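Local coordinates for protein BvnE (Penicillium brevicompactum, PDB 6U9I) that acts as a semipinacolase in fungal brevianamide assembly, probably steering the stereochemistry of a semipinacol-type rearrangement of an oxidised indole intermediate, at residues S39-E44 with T127-V132. Sequence-based numbering, arbitrary orientation.
Sequences SHRTEE and TLLRDV
A single parallel beta bridge, Arg41 beside Leu129, ties the short strand 41-42 to the beginning of strand 129-136 and illustrates how two hydrogen bonds can fix a register. Leu129 serves both: its N donates to His40 O at 2.9 Å and 169°, while Leu129 O accepts from Thr42 N at 2.8 Å and 164°. Arg41 CA also approaches Leu129 O at 3.3 Å, a CA-H...O contact. On one face of the bridge the Arg41 and Leu129 side chains run alongside each other, pointing the same way, with Arg41 CG 4.0 Å from Leu129 CD2. The Arg41 chain then bends at chi3 (63°) and crosses the side chain of Val132 at about a right angle, NH2 approaching Val132 CG2 obliquely; NE is hydrogen-bonded to Asn61 and NH2 to Thr47, while NH1 reaches Cys45 O weakly. The bridge adjoins strand 129-136 within a curved mixed sheet packed with helices, consistent with an NTF2-like, SnoaL-type fold; there strand 129-136 pairs in parallel with strand 45-50, just past the corner at Glu43 and Glu44, and antiparallel with strand 110-122, where Arg130 and Asp131 form a classic bulge opposite Thr121. Thr42 and Leu128 make the more open flank. With CG2 anti to its own carbonyl carbon, Thr42 lays that methyl 3.8 Å from Leu128 CB, and its OG1 sits 3.5 Å from Arg130 CA. A glycine here would probably open a gap beside Leu128 CB and Arg130. Leu128 CD2, meanwhile, covers the His40 backbone, 3.6 Å from His40 C.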
loop_
_atom_site.group_PDB
_atom_site.type_symbol
_atom_site.label_atom_id
_atom_site.label_comp_id
_atom_site.label_asym_id
_atom_site.label_seq_id
_atom_site.Cartn_x
_atom_site.Cartn_y
_atom_site.Cartn_z
ATOM N N SER A 39 13.027 11.605 13.273
ATOM C CA SER A 39 12.668 11.892 14.652
ATOM C C SER A 39 11.527 10.994 15.122
ATOM O O SER A 39 10.769 10.440 14.320
ATOM C CB SER A 39 12.265 13.363 14.814
ATOM O OG SER A 39 11.124 13.657 14.030
ATOM N N HIS A 40 11.409 10.870 16.453
ATOM C CA HIS A 40 10.316 10.137 17.107
ATOM C C HIS A 40 10.244 8.684 16.640
ATOM O O HIS A 40 9.170 8.153 16.343
ATOM C CB HIS A 40 8.971 10.836 16.894
ATOM C CG HIS A 40 8.975 12.271 17.323
ATOM N ND1 HIS A 40 8.958 12.647 18.648
ATOM C CD2 HIS A 40 9.022 13.416 16.605
ATOM C CE1 HIS A 40 8.975 13.967 18.728
ATOM N NE2 HIS A 40 9.021 14.457 17.502
ATOM N N ARG A 41 11.405 8.045 16.589
ATOM C CA ARG A 41 11.527 6.635 16.256
ATOM C C ARG A 41 12.165 5.900 17.427
ATOM O O ARG A 41 12.959 6.479 18.177
ATOM C CB ARG A 41 12.371 6.427 14.981
ATOM C CG ARG A 41 11.660 6.804 13.677
ATOM C CD ARG A 41 12.621 7.016 12.503
ATOM N NE ARG A 41 13.380 5.818 12.127
ATOM C CZ ARG A 41 13.139 5.061 11.055
ATOM N NH1 ARG A 41 13.905 4.000 10.802
ATOM N NH2 ARG A 41 12.147 5.360 10.232
ATOM N N THR A 42 11.812 4.627 17.583
ATOM C CA THR A 42 12.516 3.790 18.552
ATOM C C THR A 42 13.949 3.541 18.084
ATOM O O THR A 42 14.295 3.753 16.921
ATOM C CB THR A 42 11.817 2.445 18.741
ATOM O OG1 THR A 42 11.852 1.731 17.498
ATOM C CG2 THR A 42 10.395 2.619 19.212
ATOM N N GLU A 43 14.793 3.034 18.996
ATOM C CA GLU A 43 16.195 2.851 18.633
ATOM C C GLU A 43 16.372 1.795 17.548
ATOM O O GLU A 43 17.269 1.924 16.709
ATOM C CB GLU A 43 17.032 2.500 19.869
ATOM C CG GLU A 43 16.988 3.583 20.952
ATOM C CD GLU A 43 17.357 4.968 20.418
ATOM O OE1 GLU A 43 16.689 5.954 20.805
ATOM O OE2 GLU A 43 18.318 5.072 19.617
ATOM N N GLU A 44 15.509 0.781 17.518
ATOM C CA GLU A 44 15.630 -0.327 16.578
ATOM C C GLU A 44 14.795 -0.136 15.319
ATOM O O GLU A 44 14.795 -1.017 14.454
ATOM C CB GLU A 44 15.225 -1.632 17.263
ATOM C CG GLU A 44 15.951 -1.907 18.575
ATOM C CD GLU A 44 17.298 -2.569 18.372
ATOM O OE1 GLU A 44 17.392 -3.468 17.508
ATOM O OE2 GLU A 44 18.259 -2.194 19.083
ATOM N N THR A 127 3.528 6.292 20.743
ATOM C CA THR A 127 4.234 7.564 20.809
ATOM C C THR A 127 5.564 7.569 20.078
ATOM O O THR A 127 6.163 8.637 19.939
ATOM C CB THR A 127 4.510 7.946 22.267
ATOM O OG1 THR A 127 5.358 6.942 22.852
ATOM C CG2 THR A 127 3.205 8.047 23.051
ATOM N N LEU A 128 6.060 6.410 19.652
ATOM C CA LEU A 128 7.289 6.319 18.888
ATOM C C LEU A 128 7.082 5.335 17.751
ATOM O O LEU A 128 6.485 4.273 17.943
ATOM C CB LEU A 128 8.466 5.846 19.754
ATOM C CG LEU A 128 9.044 6.806 20.791
ATOM C CD1 LEU A 128 10.157 6.088 21.541
ATOM C CD2 LEU A 128 9.581 8.057 20.122
ATOM N N LEU A 129 7.590 5.689 16.580
ATOM C CA LEU A 129 7.544 4.815 15.415
ATOM C C LEU A 129 8.572 3.694 15.548
ATOM O O LEU A 129 9.758 3.956 15.748
ATOM C CB LEU A 129 7.826 5.638 14.162
ATOM C CG LEU A 129 7.748 4.980 12.801
ATOM C CD1 LEU A 129 6.319 4.514 12.499
ATOM C CD2 LEU A 129 8.200 6.043 11.820
ATOM N N ARG A 130 8.127 2.440 15.408
ATOM C CA ARG A 130 9.043 1.307 15.530
ATOM C C ARG A 130 9.252 0.550 14.224
ATOM O O ARG A 130 10.160 -0.283 14.150
ATOM C CB ARG A 130 8.558 0.330 16.616
ATOM C CG ARG A 130 7.317 -0.476 16.238
ATOM C CD ARG A 130 6.926 -1.477 17.343
ATOM N NE ARG A 130 7.993 -2.459 17.583
ATOM C CZ ARG A 130 7.945 -3.374 18.545
ATOM N NH1 ARG A 130 8.948 -4.247 18.710
ATOM N NH2 ARG A 130 6.888 -3.429 19.334
ATOM N N ASP A 131 8.465 0.834 13.187
ATOM C CA ASP A 131 8.639 0.173 11.902
ATOM C C ASP A 131 7.895 0.974 10.850
ATOM O O ASP A 131 6.815 1.494 11.122
ATOM C CB ASP A 131 8.102 -1.261 11.919
ATOM C CG ASP A 131 8.439 -2.017 10.647
ATOM O OD1 ASP A 131 9.615 -2.419 10.507
ATOM O OD2 ASP A 131 7.547 -2.212 9.786
ATOM N N VAL A 132 8.476 1.071 9.656
ATOM C CA VAL A 132 7.802 1.651 8.493
ATOM C C VAL A 132 8.005 0.730 7.307
ATOM O O VAL A 132 9.149 0.407 6.971
ATOM C CB VAL A 132 8.352 3.040 8.125
ATOM C CG1 VAL A 132 7.482 3.656 7.053
ATOM C CG2 VAL A 132 8.420 3.907 9.314
#